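Local coordinates for periplasmic binding protein (Veillonella parvula, PDB 4MO9), which probably captures an iron-siderophore complex or a related solute outside the cytoplasmic membrane for delivery to an ABC importer, at residues Thr347-Glu350 with Phe351-Phe355; His157-Ser160 with Ile161-Ile164; Asp80-Lys83 with His84-Glu88. One frame throughout, in Å; residues are numbered along the deposited sequence.

Followed from the N terminus, the chain reaches contact 3 first, then contact 2, then contact 1. Each closes no more than a turn of a single helix, so the three lie in series and neither nest nor cross. Contact 3 lies on helix 79-88 in the lobe built on the four-stranded parallel sheet. Contact 2 sits on helix 154-168, between strand 143-147 of that sheet and the long helix 171-194 that bridges the lobes. Contact 1, near the end of helix 344-355, also packs on helix 171-194. Helix 52-59 touches all three. Contacts 1 and 3 meet directly where Y352 OH lies 4.2 Å from F85 CZ.

Contact 1: residues Thr347-Glu350 with Phe351-Phe355; sequences TLKE and FYDKF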
loop_
_atom_site.group_PDB
_atom_site.type_symbol
_atom_site.label_atom_id
_atom_site.label_comp_id
_atom_site.label_asym_id
_atom_site.label_seq_id
_atom_site.Cartn_x
_atom_site.Cartn_y
_atom_site.Cartn_z
ATOM N N THR A 347 -3.311 -8.912 -12.028
ATOM C CA THR A 347 -2.158 -8.003 -11.904
ATOM C C THR A 347 -1.388 -8.223 -10.601
ATOM O O THR A 347 -0.155 -8.298 -10.609
ATOM C CB THR A 347 -2.605 -6.537 -11.974
ATOM O OG1 THR A 347 -3.060 -6.250 -13.308
ATOM C CG2 THR A 347 -1.453 -5.609 -11.602
ATOM N N LEU A 348 -2.107 -8.323 -9.481
ATOM C CA LEU A 348 -1.452 -8.563 -8.197
ATOM C C LEU A 348 -0.754 -9.923 -8.204
ATOM O O LEU A 348 0.433 -10.021 -7.855
ATOM C CB LEU A 348 -2.451 -8.465 -7.031
ATOM C CG LEU A 348 -1.864 -8.544 -5.615
ATOM C CD1 LEU A 348 -0.848 -7.418 -5.361
ATOM C CD2 LEU A 348 -2.955 -8.527 -4.557
ATOM N N LYS A 349 -1.483 -10.961 -8.609
ATOM C CA LYS A 349 -0.918 -12.313 -8.710
ATOM C C LYS A 349 0.332 -12.333 -9.602
ATOM O O LYS A 349 1.350 -12.956 -9.269
ATOM C CB LYS A 349 -1.976 -13.299 -9.243
ATOM C CG LYS A 349 -1.429 -14.698 -9.473
ATOM C CD LYS A 349 -2.475 -15.664 -10.004
ATOM C CE LYS A 349 -1.814 -16.978 -10.376
ATOM N NZ LYS A 349 -1.051 -17.544 -9.231
ATOM N N GLU A 350 0.260 -11.636 -10.730
ATOM C CA GLU A 350 1.377 -11.609 -11.661
ATOM C C GLU A 350 2.585 -10.887 -11.058
ATOM O O GLU A 350 3.732 -11.295 -11.288
ATOM C CB GLU A 350 0.956 -10.967 -12.981
ATOM C CG GLU A 350 1.975 -11.106 -14.098
ATOM C CD GLU A 350 1.450 -10.596 -15.424
ATOM O OE1 GLU A 350 0.218 -10.375 -15.538
ATOM O OE2 GLU A 350 2.272 -10.417 -16.350
ATOM N N PHE A 351 2.338 -9.833 -10.277
ATOM C CA PHE A 351 3.444 -9.145 -9.610
ATOM C C PHE A 351 4.146 -10.136 -8.684
ATOM O O PHE A 351 5.377 -10.219 -8.667
ATOM C CB PHE A 351 2.979 -7.904 -8.833
ATOM C CG PHE A 351 4.108 -7.130 -8.224
ATOM C CD1 PHE A 351 4.646 -6.035 -8.881
ATOM C CD2 PHE A 351 4.657 -7.514 -7.007
ATOM C CE1 PHE A 351 5.728 -5.327 -8.329
ATOM C CE2 PHE A 351 5.738 -6.821 -6.452
ATOM C CZ PHE A 351 6.268 -5.730 -7.105
ATOM N N TYR A 352 3.368 -10.892 -7.914
ATOM C CA TYR A 352 3.964 -11.933 -7.070
ATOM C C TYR A 352 4.702 -12.984 -7.902
ATOM O O TYR A 352 5.874 -13.279 -7.630
ATOM C CB TYR A 352 2.904 -12.632 -6.210
ATOM C CG TYR A 352 2.619 -11.957 -4.886
ATOM C CD1 TYR A 352 1.859 -10.794 -4.827
ATOM C CD2 TYR A 352 3.095 -12.493 -3.696
ATOM C CE1 TYR A 352 1.590 -10.167 -3.615
ATOM C CE2 TYR A 352 2.844 -11.874 -2.477
ATOM C CZ TYR A 352 2.081 -10.717 -2.438
ATOM O OH TYR A 352 1.825 -10.094 -1.224
ATOM N N ASP A 353 4.011 -13.565 -8.885
ATOM C CA ASP A 353 4.593 -14.626 -9.719
ATOM C C ASP A 353 5.911 -14.188 -10.366
ATOM O O ASP A 353 6.893 -14.932 -10.367
ATOM C CB ASP A 353 3.616 -15.055 -10.823
ATOM C CG ASP A 353 2.449 -15.893 -10.304
ATOM O OD1 ASP A 353 2.522 -16.425 -9.172
ATOM O OD2 ASP A 353 1.452 -16.023 -11.047
ATOM N N LYS A 354 5.925 -12.972 -10.904
ATOM C CA LYS A 354 7.087 -12.459 -11.633
ATOM C C LYS A 354 8.268 -12.035 -10.763
ATOM O O LYS A 354 9.421 -12.302 -11.124
ATOM C CB LYS A 354 6.693 -11.282 -12.536
ATOM C CG LYS A 354 6.101 -11.681 -13.882
ATOM C CD LYS A 354 5.617 -10.458 -14.671
ATOM C CE LYS A 354 6.766 -9.514 -15.033
ATOM N NZ LYS A 354 7.691 -10.082 -16.057
ATOM N N PHE A 355 7.997 -11.378 -9.632
ATOM C CA PHE A 355 9.064 -10.685 -8.886
ATOM C C PHE A 355 9.302 -11.147 -7.447
ATOM O O PHE A 355 10.440 -11.130 -6.974
ATOM C CB PHE A 355 8.792 -9.181 -8.854
ATOM C CG PHE A 355 8.642 -8.565 -10.211
ATOM C CD1 PHE A 355 9.682 -8.620 -11.130
ATOM C CD2 PHE A 355 7.465 -7.914 -10.565
ATOM C CE1 PHE A 355 9.550 -8.048 -12.386
ATOM C CE2 PHE A 355 7.331 -7.332 -11.823
ATOM C CZ PHE A 355 8.375 -7.403 -12.731
#
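K349 and D353, one turn apart on the α-helix 344-355, illustrate how an i to i+4 pair can be joined at two levels. In the backbone, D353 N gives its hydrogen to K349 O at 2.8 Å, close to straight at 172°. Outside it, K349 NZ and D353 OD2 form a salt bridge that is weak at 3.4 Å. The lysine chain runs extended until it bends at its last torsion (chi4 55°), a turn that leaves the ammonium beside the carboxylate. Both residues are exposed, and solvent probably shares the task of satisfying these charges.

The other carbonyls of the turn are met in the same way. T347 O receives F351 N, L348 O receives Y352 N at 3.1 Å, and E350 O receives K354 N. L348 O has a second neighbour of another kind: it lies in the plane of the Y352 ring, at its edge, 3.4 Å from CD1. On the same buried side the two side chains run together, and L348 CD1 touches Y352 CE1 at 4.1 Å; W364 covers the leucine and F53 of helix 52-59 the tyrosine.

E350 and K354 also run alongside each other, yet their meeting is aliphatic. The nearest atom of the lysine to E350 OE2 is its CD, at 3.7 Å, while NZ stays 5.4 Å from that oxygen because the chain folds at its last two torsions. E350 OE1 makes a weak, long ion pair with R184 of the lobe-bridging helix 171-194. The buried hydroxyl of T347 is secured chiefly by E328 OE1. One turn further on, F355 N bonds to F351 O, and F355 CD2 sits 3.7 Å above the plane of the F351 ring, displaced toward its rim.

Contact 2: residues His157-Ser160 with Ile161-Ile164; sequences HQKS and IEAI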
loop_
_atom_site.group_PDB
_atom_site.type_symbol
_atom_site.label_atom_id
_atom_site.label_comp_id
_atom_site.label_asym_id
_atom_site.label_seq_id
_atom_site.Cartn_x
_atom_site.Cartn_y
_atom_site.Cartn_z
ATOM N N HIS A 157 6.765 6.963 -8.159
ATOM C CA HIS A 157 6.901 5.510 -8.116
ATOM C C HIS A 157 8.079 5.074 -8.977
ATOM O O HIS A 157 8.896 4.266 -8.540
ATOM C CB HIS A 157 5.632 4.817 -8.607
ATOM C CG HIS A 157 4.672 4.469 -7.512
ATOM N ND1 HIS A 157 4.382 3.164 -7.164
ATOM C CD2 HIS A 157 3.938 5.257 -6.698
ATOM C CE1 HIS A 157 3.504 3.169 -6.172
ATOM N NE2 HIS A 157 3.220 4.418 -5.867
ATOM N N GLN A 158 8.159 5.589 -10.202
ATOM C CA GLN A 158 9.262 5.229 -11.093
ATOM C C GLN A 158 10.617 5.579 -10.479
ATOM O O GLN A 158 11.579 4.788 -10.540
ATOM C CB GLN A 158 9.112 5.942 -12.442
ATOM C CG GLN A 158 7.885 5.501 -13.261
ATOM C CD GLN A 158 7.760 6.277 -14.565
ATOM O OE1 GLN A 158 8.197 7.436 -14.658
ATOM N NE2 GLN A 158 7.189 5.639 -15.587
ATOM N N LYS A 159 10.718 6.776 -9.914
ATOM C CA LYS A 159 12.003 7.234 -9.403
ATOM C C LYS A 159 12.352 6.422 -8.153
ATOM O O LYS A 159 13.506 6.089 -7.929
ATOM C CB LYS A 159 11.962 8.740 -9.115
ATOM C CG LYS A 159 13.309 9.433 -9.099
ATOM C CD LYS A 159 13.842 9.705 -10.515
ATOM C CE LYS A 159 15.202 10.424 -10.459
ATOM N NZ LYS A 159 15.817 10.743 -11.795
ATOM N N SER A 160 11.342 6.075 -7.359
ATOM C CA SER A 160 11.563 5.281 -6.160
ATOM C C SER A 160 12.070 3.893 -6.501
ATOM O O SER A 160 13.075 3.436 -5.930
ATOM C CB SER A 160 10.279 5.195 -5.335
ATOM O OG SER A 160 9.881 6.506 -4.949
ATOM N N ILE A 161 11.381 3.225 -7.429
ATOM C CA ILE A 161 11.813 1.910 -7.910
ATOM C C ILE A 161 13.236 1.992 -8.471
ATOM O O ILE A 161 14.090 1.143 -8.195
ATOM C CB ILE A 161 10.856 1.397 -8.999
ATOM C CG1 ILE A 161 9.475 1.115 -8.387
ATOM C CG2 ILE A 161 11.412 0.134 -9.685
ATOM C CD1 ILE A 161 8.374 0.871 -9.419
ATOM N N GLU A 162 13.488 3.015 -9.271
ATOM C CA GLU A 162 14.780 3.172 -9.926
ATOM C C GLU A 162 15.895 3.390 -8.891
ATOM O O GLU A 162 16.984 2.793 -9.001
ATOM C CB GLU A 162 14.671 4.320 -10.938
ATOM C CG GLU A 162 15.962 4.909 -11.477
ATOM C CD GLU A 162 15.687 6.206 -12.230
ATOM O OE1 GLU A 162 16.436 7.186 -12.032
ATOM O OE2 GLU A 162 14.691 6.243 -12.996
ATOM N N ALA A 163 15.620 4.208 -7.871
ATOM C CA ALA A 163 16.630 4.507 -6.847
ATOM C C ALA A 163 16.994 3.271 -6.000
ATOM O O ALA A 163 18.182 3.027 -5.713
ATOM C CB ALA A 163 16.175 5.659 -5.955
ATOM N N ILE A 164 15.982 2.502 -5.606
ATOM C CA ILE A 164 16.202 1.302 -4.805
ATOM C C ILE A 164 16.960 0.266 -5.633
ATOM O O ILE A 164 17.912 -0.361 -5.144
ATOM C CB ILE A 164 14.881 0.703 -4.289
ATOM C CG1 ILE A 164 14.159 1.708 -3.384
ATOM C CG2 ILE A 164 15.150 -0.598 -3.531
ATOM C CD1 ILE A 164 12.778 1.252 -2.913
#
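I161 and H157 meet in the α-helix 154-168, where one carbonyl serves both as a hydrogen-bond acceptor and as a surface for packing. I161 N reaches H157 O at 2.9 Å, almost straight at 175°. The CG1 branch of the same isoleucine, lying anti to its own carbonyl carbon (chi1 -67°), passes 3.2 Å from that oxygen. The pattern recurs three residues on: I164 N bonds to S160 O at 3.1 Å, and I164 CG1 comes within 3.3 Å of it. Between these two, Q158 O takes E162 N and K159 O takes A163 N.

On the outer side of the helix K159 and E162, three residues apart, lie next to one another and point the same way. Their salt bridge, K159 NZ to E162 OE1 at 3.6 Å, is long. A bend at the second torsion of the lysine (chi2 78°) turns its chain along the glutamate, with CE also near OE1; so loose a pairing probably adds only modestly to the turn.

The next shell consists of neighbouring elements of the lobe. I161 rests on A174 and I177 of helix 171-194, and I164 fits against T54, I55 and L58 of helix 52-59 and I147 of strand 143-147. The helix is thus sandwiched in the layered α/β arrangement usual for periplasmic binding proteins. H157 stacks its ring on Y181, with Y149 inclined to it, and Q158 NE2 bonds to T182 OG1, so two residues of one turn hold to helix 171-194. The buried hydroxyl of S160 is gripped twice: OG bonds to the carbonyl O of S156, a turn earlier, and to the amide N of D148, just beyond the strand.

Contact 3: residues Asp80-Lys83 with His84-Glu88; sequences DMWK and HFTAE
T86 and W82 meet at about a right angle on the α-helix 79-88, and the threonine uses both of its branches. The methyl CG2 stands over the face of the indole, 3.4 Å from the centroid of the six-membered ring and 13° off its normal, a close CH-pi contact. The hydroxyl turns the other way: with chi1 at 56°, OG1 sits between the backbone N and the carbonyl carbon, from where it donates to W82 O at 2.6 Å. That oxygen also receives T86 N at 3.0 Å. Both donors belong to T86, and they approach from opposite faces of the carbonyl plane.

M81, modelled as selenomethionine, and F85 make a different pairing on the buried side. The phenyl ring is laid over the M81 carbonyl, whose O lies 3.1 Å above its plane, set toward the rim. F85 N bonds to that same oxygen. M81 CB meets the same ring from over its face, 4.2 Å from the centroid, while the chain beyond runs on extended, away from the ring, and the side chain also packs on F53 and W364.

Further contacts hold the helix in the fold. W82 leans on L74 and Q75 of helix 73-77, next to S73 of the trimethylamine oxide pocket; the M81 side chain is itself about 11 Å from that ligand. F85 stacks on F358, and H84 stacks on F278, whose backbone N is bound by D80 OD2. At the exposed face K83 reaches away from the turn to a salt bridge with E279. K83 O accepts A87 N at 3.0 Å, and H84 N bonds to D80 O, whereas the imidazole of H84 spends its NE2 on the backbone O of S359.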
loop_
_atom_site.group_PDB
_atom_site.type_symbol
_atom_site.label_atom_id
_atom_site.label_comp_id
_atom_site.label_asym_id
_atom_site.label_seq_id
_atom_site.Cartn_x
_atom_site.Cartn_y
_atom_site.Cartn_z
ATOM N N ASP A 80 -0.232 -11.262 9.399
ATOM C CA ASP A 80 -0.539 -12.353 8.483
ATOM C C ASP A 80 0.520 -12.433 7.386
ATOM O O ASP A 80 0.926 -13.530 6.989
ATOM C CB ASP A 80 -1.955 -12.247 7.902
ATOM C CG ASP A 80 -2.164 -10.992 7.083
ATOM O OD1 ASP A 80 -1.648 -9.917 7.480
ATOM O OD2 ASP A 80 -2.869 -11.084 6.043
HETATM N N MSE A 81 0.987 -11.276 6.918
HETATM C CA MSE A 81 2.072 -11.247 5.944
HETATM C C MSE A 81 3.378 -11.759 6.566
HETATM O O MSE A 81 4.111 -12.543 5.950
HETATM C CB MSE A 81 2.264 -9.830 5.396
HETATM C CG MSE A 81 1.143 -9.355 4.497
HETATM SE SE MSE A 81 1.463 -7.525 3.909
HETATM C CE MSE A 81 0.116 -7.458 2.499
ATOM N N TRP A 82 3.662 -11.326 7.792
ATOM C CA TRP A 82 4.853 -11.787 8.503
ATOM C C TRP A 82 4.900 -13.312 8.634
ATOM O O TRP A 82 5.954 -13.915 8.411
ATOM C CB TRP A 82 4.959 -11.128 9.886
ATOM C CG TRP A 82 6.216 -11.491 10.615
ATOM C CD1 TRP A 82 6.326 -12.203 11.775
ATOM C CD2 TRP A 82 7.552 -11.167 10.213
ATOM N NE1 TRP A 82 7.654 -12.338 12.120
ATOM C CE2 TRP A 82 8.426 -11.707 11.180
ATOM C CE3 TRP A 82 8.093 -10.463 9.133
ATOM C CZ2 TRP A 82 9.817 -11.566 11.096
ATOM C CZ3 TRP A 82 9.466 -10.331 9.043
ATOM C CH2 TRP A 82 10.314 -10.877 10.021
ATOM N N LYS A 83 3.773 -13.939 8.985
ATOM C CA LYS A 83 3.741 -15.398 9.102
ATOM C C LYS A 83 4.003 -16.057 7.755
ATOM O O LYS A 83 4.758 -17.025 7.654
ATOM C CB LYS A 83 2.381 -15.899 9.602
ATOM C CG LYS A 83 1.931 -15.381 10.952
ATOM C CD LYS A 83 0.473 -15.832 11.203
ATOM C CE LYS A 83 -0.358 -14.731 11.863
ATOM N NZ LYS A 83 -1.791 -14.811 11.476
ATOM N N HIS A 84 3.345 -15.545 6.721
ATOM C CA HIS A 84 3.438 -16.137 5.398
ATOM C C HIS A 84 4.872 -16.023 4.879
ATOM O O HIS A 84 5.458 -16.997 4.391
ATOM C CB HIS A 84 2.480 -15.420 4.450
ATOM C CG HIS A 84 2.380 -16.052 3.100
ATOM N ND1 HIS A 84 1.790 -17.283 2.897
ATOM C CD2 HIS A 84 2.798 -15.631 1.882
ATOM C CE1 HIS A 84 1.849 -17.591 1.615
ATOM N NE2 HIS A 84 2.458 -16.604 0.974
ATOM N N PHE A 85 5.440 -14.831 5.011
ATOM C CA PHE A 85 6.756 -14.563 4.458
ATOM C C PHE A 85 7.831 -15.343 5.212
ATOM O O PHE A 85 8.729 -15.917 4.597
ATOM C CB PHE A 85 7.059 -13.063 4.465
ATOM C CG PHE A 85 6.110 -12.239 3.624
ATOM C CD1 PHE A 85 5.220 -12.849 2.739
ATOM C CD2 PHE A 85 6.115 -10.850 3.717
ATOM C CE1 PHE A 85 4.342 -12.082 1.973
ATOM C CE2 PHE A 85 5.239 -10.077 2.953
ATOM C CZ PHE A 85 4.353 -10.695 2.082
ATOM N N THR A 86 7.737 -15.372 6.540
ATOM C CA THR A 86 8.737 -16.077 7.345
ATOM C C THR A 86 8.636 -17.587 7.154
ATOM O O THR A 86 9.639 -18.298 7.226
ATOM C CB THR A 86 8.676 -15.697 8.848
ATOM O OG1 THR A 86 7.360 -15.919 9.365
ATOM C CG2 THR A 86 9.042 -14.243 9.031
ATOM N N ALA A 87 7.430 -18.071 6.884
ATOM C CA ALA A 87 7.233 -19.492 6.617
ATOM C C ALA A 87 8.031 -19.905 5.387
ATOM O O ALA A 87 8.640 -20.979 5.362
ATOM C CB ALA A 87 5.758 -19.802 6.420
ATOM N N GLU A 88 8.034 -19.045 4.375
ATOM C CA GLU A 88 8.684 -19.367 3.109
ATOM C C GLU A 88 10.138 -18.895 3.062
ATOM O O GLU A 88 10.936 -19.404 2.274
ATOM C CB GLU A 88 7.871 -18.801 1.937
ATOM C CG GLU A 88 6.394 -19.213 1.999
ATOM C CD GLU A 88 5.622 -18.928 0.722
ATOM O OE1 GLU A 88 6.102 -18.117 -0.105
ATOM O OE2 GLU A 88 4.531 -19.521 0.550
#